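Local coordinates for pyrrolidone-carboxylate peptidase (Deinococcus radiodurans R1, PDB 5Z48), which removes an N-terminal pyroglutamyl group from polypeptides, acting as a cysteine exopeptidase of the C15 family and assembling as a homotetramer, at residues B[68-73]-B[147-152]; B[43-48]-B[53-58]. All blocks are in the same frame, centred on the assembly; numbering follows the deposited sequence. Where two conformers were deposited one is given.

Contact 1 (B[68-73]-B[147-152]); sequences VLLTGL and NFVLYH. With PCA (pyroglutamic acid), chain I.
L70 on strand 68-73 meets V149 and L150 on helix 147-152, and the side-chain contact is van der Waals. One methyl does the work: L70 CD1 lies 3.6 Å from the carbonyl oxygen V149 O and 3.8 Å from L150 CA, so it rests against the helix backbone where the two residues join. The leucine reaches this spot because CG stands opposite its own carbonyl carbon (chi1 -49°). The two helix side chains fall more loosely around it, with V149 CG2 at 4.2 Å and L150 CD1 at 4.5 Å from L70 CD1. F169 of the neighbouring strand 167-172 packs on both L70 and V149.

At the far end of the same strand, backbone atoms of L73 bind pyroglutamate. L73 N donates to PCA OE (2.8 Å, 160° at the hydrogen), and PCA N donates to L73 O (2.8 Å, 175°). L73 thus holds both polar atoms of the lactam, while N20, H171 and C146 N also bond the ligand. An apolar contact therefore joins the helix whose first turn carries C146, the probable nucleophile, to the strand whose end offers N-H and C=O to the lactam, a pairing consistent with pyroglutamyl recognition.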
ATOM      1  N   VAL B  68     -20.172 -25.988   0.770  1.00 10.97           N
ATOM      2  CA  VAL B  68     -19.285 -25.722  -0.364  1.00 12.58           C
ATOM      3  C   VAL B  68     -18.306 -24.624   0.032  1.00 12.33           C
ATOM      4  O   VAL B  68     -18.717 -23.494   0.355  1.00 11.16           O
ATOM      5  CB  VAL B  68     -20.075 -25.321  -1.628  1.00 11.24           C
ATOM      6  CG1 VAL B  68     -19.157 -24.997  -2.799  1.00 12.45           C
ATOM      7  CG2 VAL B  68     -21.109 -26.410  -1.981  1.00 12.68           C
ATOM      8  N   LEU B  69     -17.010 -24.954   0.010  1.00  9.81           N
ATOM      9  CA  LEU B  69     -15.920 -24.011   0.280  1.00  8.26           C
ATOM     10  C   LEU B  69     -15.043 -23.863  -0.968  1.00  9.75           C
ATOM     11  O   LEU B  69     -14.221 -24.731  -1.278  1.00 10.22           O
ATOM     12  CB  LEU B  69     -15.106 -24.459   1.506  1.00 11.05           C
ATOM     13  CG  LEU B  69     -14.000 -23.477   1.949  1.00 10.76           C
ATOM     14  CD1 LEU B  69     -14.525 -22.082   2.209  1.00 11.10           C
ATOM     15  CD2 LEU B  69     -13.350 -23.992   3.243  1.00 12.38           C
ATOM     16  N   LEU B  70     -15.210 -22.764  -1.709  1.00 10.47           N
ATOM     17  CA  LEU B  70     -14.419 -22.493  -2.897  1.00  8.93           C
ATOM     18  C   LEU B  70     -13.226 -21.624  -2.487  1.00  8.92           C
ATOM     19  O   LEU B  70     -13.420 -20.633  -1.757  1.00 10.11           O
ATOM     20  CB  LEU B  70     -15.272 -21.741  -3.913  1.00  8.94           C
ATOM     21  CG  LEU B  70     -16.661 -22.338  -4.212  1.00 10.89           C
ATOM     22  CD1 LEU B  70     -17.443 -21.260  -5.048  1.00 14.21           C
ATOM     23  CD2 LEU B  70     -16.590 -23.635  -4.971  1.00 12.36           C
ATOM     24  N   THR B  71     -12.021 -21.975  -2.930  1.00  9.58           N
ATOM     25  CA  THR B  71     -10.841 -21.193  -2.548  1.00  9.66           C
ATOM     26  C   THR B  71     -10.020 -20.777  -3.776  1.00 10.28           C
ATOM     27  O   THR B  71     -10.056 -21.405  -4.848  1.00 10.45           O
ATOM     28  CB  THR B  71      -9.931 -21.950  -1.540  1.00 11.53           C
ATOM     29  OG1 THR B  71      -9.173 -22.976  -2.172  1.00 11.37           O
ATOM     30  CG2 THR B  71     -10.780 -22.579  -0.436  1.00 11.94           C
ATOM     31  N   GLY B  72      -9.200 -19.736  -3.578  1.00 10.04           N
ATOM     32  CA  GLY B  72      -8.406 -19.220  -4.680  1.00 10.27           C
ATOM     33  C   GLY B  72      -7.370 -18.263  -4.139  1.00 10.25           C
ATOM     34  O   GLY B  72      -7.466 -17.795  -2.993  1.00 10.14           O
ATOM     35  N   LEU B  73      -6.394 -17.949  -5.009  1.00 11.15           N
ATOM     36  CA  LEU B  73      -5.315 -17.012  -4.681  1.00 11.50           C
ATOM     37  C   LEU B  73      -5.756 -15.554  -4.841  1.00 10.29           C
ATOM     38  O   LEU B  73      -6.387 -15.189  -5.829  1.00 11.35           O
ATOM     39  CB  LEU B  73      -4.135 -17.289  -5.597  1.00 11.38           C
ATOM     40  CG  LEU B  73      -2.944 -16.319  -5.582  1.00 11.55           C
ATOM     41  CD1 LEU B  73      -2.235 -16.283  -4.239  1.00 12.43           C
ATOM     42  CD2 LEU B  73      -1.960 -16.701  -6.691  1.00 11.48           C
ATOM     43  N   ASN B 147     -14.531 -14.850  -8.521  1.00 10.49           N
ATOM     44  CA  ASN B 147     -15.879 -14.317  -8.405  1.00 10.76           C
ATOM     45  C   ASN B 147     -16.870 -15.096  -9.254  1.00 12.10           C
ATOM     46  O   ASN B 147     -18.000 -15.375  -8.815  1.00 11.04           O
ATOM     47  CB  ASN B 147     -15.875 -12.865  -8.851  1.00 11.00           C
ATOM     48  CG  ASN B 147     -17.281 -12.275  -8.860  1.00 11.06           C
ATOM     49  OD1 ASN B 147     -17.802 -11.915  -7.784  1.00 11.32           O
ATOM     50  ND2 ASN B 147     -17.892 -12.193 -10.030  1.00 12.25           N
ATOM     51  N   PHE B 148     -16.478 -15.435 -10.489  1.00 12.33           N
ATOM     52  CA  PHE B 148     -17.368 -16.177 -11.383  1.00 11.51           C
ATOM     53  C   PHE B 148     -17.853 -17.463 -10.723  1.00 10.91           C
ATOM     54  O   PHE B 148     -19.056 -17.751 -10.774  1.00 11.31           O
ATOM     55  CB  PHE B 148     -16.670 -16.461 -12.713  1.00 11.92           C
ATOM     56  CG  PHE B 148     -17.432 -17.399 -13.600  1.00 15.48           C
ATOM     57  CD1 PHE B 148     -17.250 -18.789 -13.491  1.00 19.16           C
ATOM     58  CD2 PHE B 148     -18.370 -16.893 -14.481  1.00 17.38           C
ATOM     59  CE1 PHE B 148     -17.989 -19.663 -14.286  1.00 19.31           C
ATOM     60  CE2 PHE B 148     -19.110 -17.773 -15.296  1.00 21.13           C
ATOM     61  CZ  PHE B 148     -18.918 -19.148 -15.171  1.00 21.27           C
ATOM     62  N   VAL B 149     -16.948 -18.249 -10.100  1.00 11.05           N
ATOM     63  CA  VAL B 149     -17.403 -19.545  -9.578  1.00 10.81           C
ATOM     64  C   VAL B 149     -18.233 -19.359  -8.314  1.00 10.74           C
ATOM     65  O   VAL B 149     -19.139 -20.170  -8.037  1.00 10.71           O
ATOM     66  CB  VAL B 149     -16.250 -20.551  -9.368  1.00  9.34           C
ATOM     67  CG1 VAL B 149     -15.588 -20.969 -10.697  1.00  9.68           C
ATOM     68  CG2 VAL B 149     -15.190 -20.072  -8.350  1.00  9.67           C
ATOM     69  N   LEU B 150     -17.999 -18.272  -7.570  1.00 10.92           N
ATOM     70  CA  LEU B 150     -18.801 -17.982  -6.389  1.00  8.30           C
ATOM     71  C   LEU B 150     -20.231 -17.692  -6.800  1.00 11.33           C
ATOM     72  O   LEU B 150     -21.172 -18.317  -6.301  1.00 11.40           O
ATOM     73  CB  LEU B 150     -18.199 -16.793  -5.627  1.00  9.27           C
ATOM     74  CG  LEU B 150     -18.990 -16.335  -4.408  1.00  8.31           C
ATOM     75  CD1 LEU B 150     -19.196 -17.484  -3.391  1.00 11.20           C
ATOM     76  CD2 LEU B 150     -18.351 -15.122  -3.750  1.00  9.61           C
ATOM     77  N   TYR B 151     -20.404 -16.777  -7.772  1.00  9.22           N
ATOM     78  CA  TYR B 151     -21.734 -16.499  -8.305  1.00  9.14           C
ATOM     79  C   TYR B 151     -22.342 -17.763  -8.902  1.00 11.73           C
ATOM     80  O   TYR B 151     -23.523 -18.072  -8.667  1.00 11.16           O
ATOM     81  CB  TYR B 151     -21.649 -15.371  -9.347  1.00  8.88           C
ATOM     82  CG  TYR B 151     -22.986 -14.975  -9.913  1.00 10.51           C
ATOM     83  CD1 TYR B 151     -23.588 -15.700 -10.944  1.00 11.94           C
ATOM     84  CD2 TYR B 151     -23.668 -13.859  -9.421  1.00 10.23           C
ATOM     85  CE1 TYR B 151     -24.845 -15.358 -11.440  1.00 11.26           C
ATOM     86  CE2 TYR B 151     -24.912 -13.473  -9.923  1.00 13.04           C
ATOM     87  CZ  TYR B 151     -25.509 -14.233 -10.927  1.00 12.06           C
ATOM     88  OH  TYR B 151     -26.750 -13.892 -11.426  1.00 14.39           O
ATOM     89  N   HIS B 152     -21.565 -18.481  -9.718  1.00 10.74           N
ATOM     90  CA  HIS B 152     -22.077 -19.686 -10.377  1.00 11.90           C
ATOM     91  C   HIS B 152     -22.608 -20.700  -9.363  1.00 11.73           C
ATOM     92  O   HIS B 152     -23.704 -21.267  -9.548  1.00 12.61           O
ATOM     93  CB  HIS B 152     -20.957 -20.293 -11.212  1.00 13.75           C
ATOM     94  CG  HIS B 152     -21.342 -21.542 -11.914  1.00 14.19           C
ATOM     95  ND1 HIS B 152     -21.791 -21.552 -13.220  1.00 15.87           N
ATOM     96  CD2 HIS B 152     -21.344 -22.832 -11.501  1.00 15.41           C
ATOM     97  CE1 HIS B 152     -22.049 -22.800 -13.581  1.00 18.60           C
ATOM     98  NE2 HIS B 152     -21.810 -23.590 -12.548  1.00 15.97           N
TER
HETATM   99  N   PCA I 302      -7.285 -16.333  -8.210  1.00 12.52           N
HETATM  100  CA  PCA I 302      -7.917 -15.692  -9.358  1.00 16.03           C
HETATM  101  CB  PCA I 302      -8.321 -16.799 -10.345  1.00 15.03           C
HETATM  102  CG  PCA I 302      -7.762 -18.123  -9.820  1.00 13.13           C
HETATM  103  CD  PCA I 302      -7.201 -17.744  -8.474  1.00 10.05           C
HETATM  104  OE  PCA I 302      -6.714 -18.586  -7.712  1.00 12.15           O
HETATM  105  C   PCA I 302      -9.077 -14.792  -8.888  1.00 17.95           C
HETATM  106  O   PCA I 302     -10.092 -14.596  -9.564  1.00 14.84           O
HETATM  107  OXT PCA I 302      -9.036 -14.247  -7.749  1.00 21.19           O

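Contact 2 (B[43-48]-B[53-58]); sequences ALLPVE and GAALTR. With PCA (pyroglutamic acid), chain I.
The first half of a beta-alpha-beta crossover, running from a parallel strand of the central sheet into the helix that covers it, brings L45 against A55. Strand 38-45 pairs in parallel with strand 5-11; after it the chain turns through P46 and V47, enters helix 49-63 and returns as strand 67-73, parallel to strand 5-11 on its other side. L45 is the last strand residue, and its side chain is directed at the helix. With chi1 at -58° and chi2 at 176°, CD1 continues the side chain in extended form, and CD2 is the branch turned to the helix, 3.9 Å from A55 CB. The same L45 CD2 comes within 4.3 Å of L56 N. L56 also packs on V149 and A153 of helix 145-159 and on L7 of strand 5-11, which sets this helix against its neighbour and against the sheet beneath.

Between the two elements the turn does two further jobs. E48 occupies the N-cap position of the helix, and its carboxylate accepts hydrogen bonds from the backbone nitrogens of H50 (at OE1) and A51 (at OE2), which would be expected to favour the helix start electrostatically. V47, at the centre of an inverse gamma turn, faces the substrate pocket together with F11 and F14. There V47 CG1 lies 3.9 Å from PCA CB, and V47 CG2 lies 3.8 Å from PCA CG.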
ATOM      1  N   ALA B  43     -11.426 -30.811  -5.242  1.00 12.50           N
ATOM      2  CA  ALA B  43     -11.256 -30.773  -6.692  1.00 11.98           C
ATOM      3  C   ALA B  43     -10.518 -29.509  -7.096  1.00 13.02           C
ATOM      4  O   ALA B  43     -10.591 -28.477  -6.424  1.00 14.84           O
ATOM      5  CB  ALA B  43     -12.598 -30.821  -7.443  1.00 12.63           C
ATOM      6  N   LEU B  44      -9.766 -29.618  -8.169  0.57 13.91           N
ATOM      7  CA  LEU B  44      -9.133 -28.450  -8.743  0.57 12.55           C
ATOM      8  C   LEU B  44      -9.914 -27.982  -9.957  0.57 11.99           C
ATOM      9  O   LEU B  44     -10.403 -28.788 -10.752  0.57 13.50           O
ATOM     10  CB  LEU B  44      -7.701 -28.758  -9.129  0.57 14.29           C
ATOM     11  CG  LEU B  44      -6.834 -29.068  -7.918  0.57 14.68           C
ATOM     12  CD1 LEU B  44      -5.394 -29.138  -8.417  0.57 13.59           C
ATOM     13  CD2 LEU B  44      -6.983 -28.052  -6.769  0.57 15.11           C
ATOM     14  N   LEU B  45     -10.057 -26.671 -10.061  1.00 10.73           N
ATOM     15  CA  LEU B  45     -10.717 -26.035 -11.193  1.00 13.03           C
ATOM     16  C   LEU B  45      -9.717 -25.319 -12.105  1.00 13.28           C
ATOM     17  O   LEU B  45      -8.719 -24.746 -11.633  1.00 13.09           O
ATOM     18  CB  LEU B  45     -11.730 -25.002 -10.684  1.00 11.12           C
ATOM     19  CG  LEU B  45     -12.808 -25.600  -9.744  1.00 13.25           C
ATOM     20  CD1 LEU B  45     -13.726 -24.495  -9.185  1.00 10.94           C
ATOM     21  CD2 LEU B  45     -13.695 -26.615 -10.449  1.00 17.89           C
ATOM     22  N   PRO B  46      -9.983 -25.288 -13.412  1.00 12.23           N
ATOM     23  CA  PRO B  46      -9.149 -24.483 -14.305  1.00 12.74           C
ATOM     24  C   PRO B  46      -9.476 -23.000 -14.155  1.00 11.76           C
ATOM     25  O   PRO B  46     -10.586 -22.616 -13.775  1.00 12.97           O
ATOM     26  CB  PRO B  46      -9.543 -24.983 -15.696  1.00 14.90           C
ATOM     27  CG  PRO B  46     -11.034 -25.342 -15.500  1.00 16.32           C
ATOM     28  CD  PRO B  46     -11.104 -25.936 -14.104  1.00 12.27           C
ATOM     29  N   VAL B  47      -8.490 -22.152 -14.481  1.00 12.61           N
ATOM     30  CA  VAL B  47      -8.699 -20.691 -14.430  1.00 11.00           C
ATOM     31  C   VAL B  47      -9.224 -20.250 -15.787  1.00 12.86           C
ATOM     32  O   VAL B  47      -8.519 -19.618 -16.584  1.00 14.15           O
ATOM     33  CB  VAL B  47      -7.419 -19.944 -14.029  1.00 11.13           C
ATOM     34  CG1 VAL B  47      -7.726 -18.477 -13.799  1.00 12.90           C
ATOM     35  CG2 VAL B  47      -6.916 -20.482 -12.715  1.00 12.92           C
ATOM     36  N   GLU B  48     -10.467 -20.607 -16.067  1.00 13.61           N
ATOM     37  CA  GLU B  48     -11.121 -20.293 -17.325  1.00 13.89           C
ATOM     38  C   GLU B  48     -12.594 -20.512 -17.025  1.00 14.80           C
ATOM     39  O   GLU B  48     -12.949 -21.626 -16.582  1.00 14.20           O
ATOM     40  CB  GLU B  48     -10.629 -21.212 -18.456  1.00 15.13           C
ATOM     41  CG  GLU B  48     -11.114 -20.799 -19.863  1.00 16.82           C
ATOM     42  CD  GLU B  48     -12.562 -21.200 -20.075  1.00 18.33           C
ATOM     43  OE1 GLU B  48     -13.404 -20.295 -20.257  1.00 20.29           O
ATOM     44  OE2 GLU B  48     -12.851 -22.430 -20.021  1.00 21.99           O
ATOM     45  N   GLY B  53     -16.986 -23.440 -14.678  1.00 15.07           N
ATOM     46  CA  GLY B  53     -18.401 -23.588 -14.396  1.00 14.27           C
ATOM     47  C   GLY B  53     -18.918 -24.986 -14.685  1.00 14.45           C
ATOM     48  O   GLY B  53     -19.708 -25.533 -13.898  1.00 15.89           O
ATOM     49  N   ALA B  54     -18.497 -25.572 -15.820  1.00 15.15           N
ATOM     50  CA  ALA B  54     -18.954 -26.913 -16.167  1.00 17.56           C
ATOM     51  C   ALA B  54     -18.460 -27.917 -15.135  1.00 15.63           C
ATOM     52  O   ALA B  54     -19.213 -28.809 -14.713  1.00 16.35           O
ATOM     53  CB  ALA B  54     -18.465 -27.297 -17.554  1.00 16.02           C
ATOM     54  N   ALA B  55     -17.208 -27.777 -14.706  1.00 13.92           N
ATOM     55  CA  ALA B  55     -16.660 -28.716 -13.730  1.00 15.07           C
ATOM     56  C   ALA B  55     -17.351 -28.560 -12.387  1.00 15.88           C
ATOM     57  O   ALA B  55     -17.624 -29.560 -11.711  1.00 14.58           O
ATOM     58  CB  ALA B  55     -15.146 -28.496 -13.576  1.00 16.54           C
ATOM     59  N   LEU B  56     -17.640 -27.311 -11.996  1.00 14.44           N
ATOM     60  CA  LEU B  56     -18.248 -27.037 -10.697  1.00 13.62           C
ATOM     61  C   LEU B  56     -19.692 -27.529 -10.666  1.00 13.60           C
ATOM     62  O   LEU B  56     -20.132 -28.129  -9.671  1.00 13.29           O
ATOM     63  CB  LEU B  56     -18.157 -25.532 -10.393  1.00 11.98           C
ATOM     64  CG  LEU B  56     -18.663 -25.101  -9.024  1.00 13.91           C
ATOM     65  CD1 LEU B  56     -18.127 -25.956  -7.901  1.00 14.05           C
ATOM     66  CD2 LEU B  56     -18.266 -23.618  -8.766  1.00 13.20           C
ATOM     67  N   THR B  57     -20.424 -27.332 -11.768  1.00 13.35           N
ATOM     68  CA  THR B  57     -21.771 -27.891 -11.867  1.00 15.21           C
ATOM     69  C   THR B  57     -21.749 -29.400 -11.710  1.00 17.52           C
ATOM     70  O   THR B  57     -22.584 -29.972 -10.989  1.00 18.44           O
ATOM     71  CB  THR B  57     -22.412 -27.505 -13.195  1.00 14.91           C
ATOM     72  OG1 THR B  57     -22.761 -26.114 -13.165  1.00 17.67           O
ATOM     73  CG2 THR B  57     -23.676 -28.280 -13.429  1.00 17.51           C
ATOM     74  N   ARG B  58     -20.805 -30.076 -12.377  1.00 16.55           N
ATOM     75  CA  ARG B  58     -20.734 -31.530 -12.225  1.00 16.04           C
ATOM     76  C   ARG B  58     -20.459 -31.924 -10.771  1.00 14.72           C
ATOM     77  O   ARG B  58     -21.072 -32.867 -10.253  1.00 16.87           O
ATOM     78  CB  ARG B  58     -19.687 -32.095 -13.186  1.00 20.45           C
ATOM     79  CG  ARG B  58     -19.410 -33.564 -13.033  1.00 30.10           C
ATOM     80  CD  ARG B  58     -18.436 -33.985 -14.104  1.00 38.86           C
ATOM     81  NE  ARG B  58     -18.601 -35.386 -14.457  1.00 45.78           N
TER
HETATM   82  N   PCA I 302      -7.285 -16.333  -8.210  1.00 12.52           N
HETATM   83  CA  PCA I 302      -7.917 -15.692  -9.358  1.00 16.03           C
HETATM   84  CB  PCA I 302      -8.321 -16.799 -10.345  1.00 15.03           C
HETATM   85  CG  PCA I 302      -7.762 -18.123  -9.820  1.00 13.13           C
HETATM   86  CD  PCA I 302      -7.201 -17.744  -8.474  1.00 10.05           C
HETATM   87  OE  PCA I 302      -6.714 -18.586  -7.712  1.00 12.15           O
HETATM   88  C   PCA I 302      -9.077 -14.792  -8.888  1.00 17.95           C
HETATM   89  O   PCA I 302     -10.092 -14.596  -9.564  1.00 14.84           O
HETATM   90  OXT PCA I 302      -9.036 -14.247  -7.749  1.00 21.19           O

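The two contacts follow in series along the chain, contact 2 closing before contact 1 opens, and their centres lie 10 Å apart. Helix 49-63, which carries 53-58, leads directly to strand 67-73, and both contacts reach one sheet, in which strand 5-11 lies between strands 38-45 and 67-73. Helices 49-63 and 145-159 also touch directly: H152 NE2 and T57 OG1 are 2.8 Å apart, a probable hydrogen bond, and V149 O lies near both L70 CD1 and L56 CD2. Both contacts border the same ligand, contact 1 through backbone at L73 and contact 2 through V47, so they lie behind different parts of the pyroglutamate pocket wall.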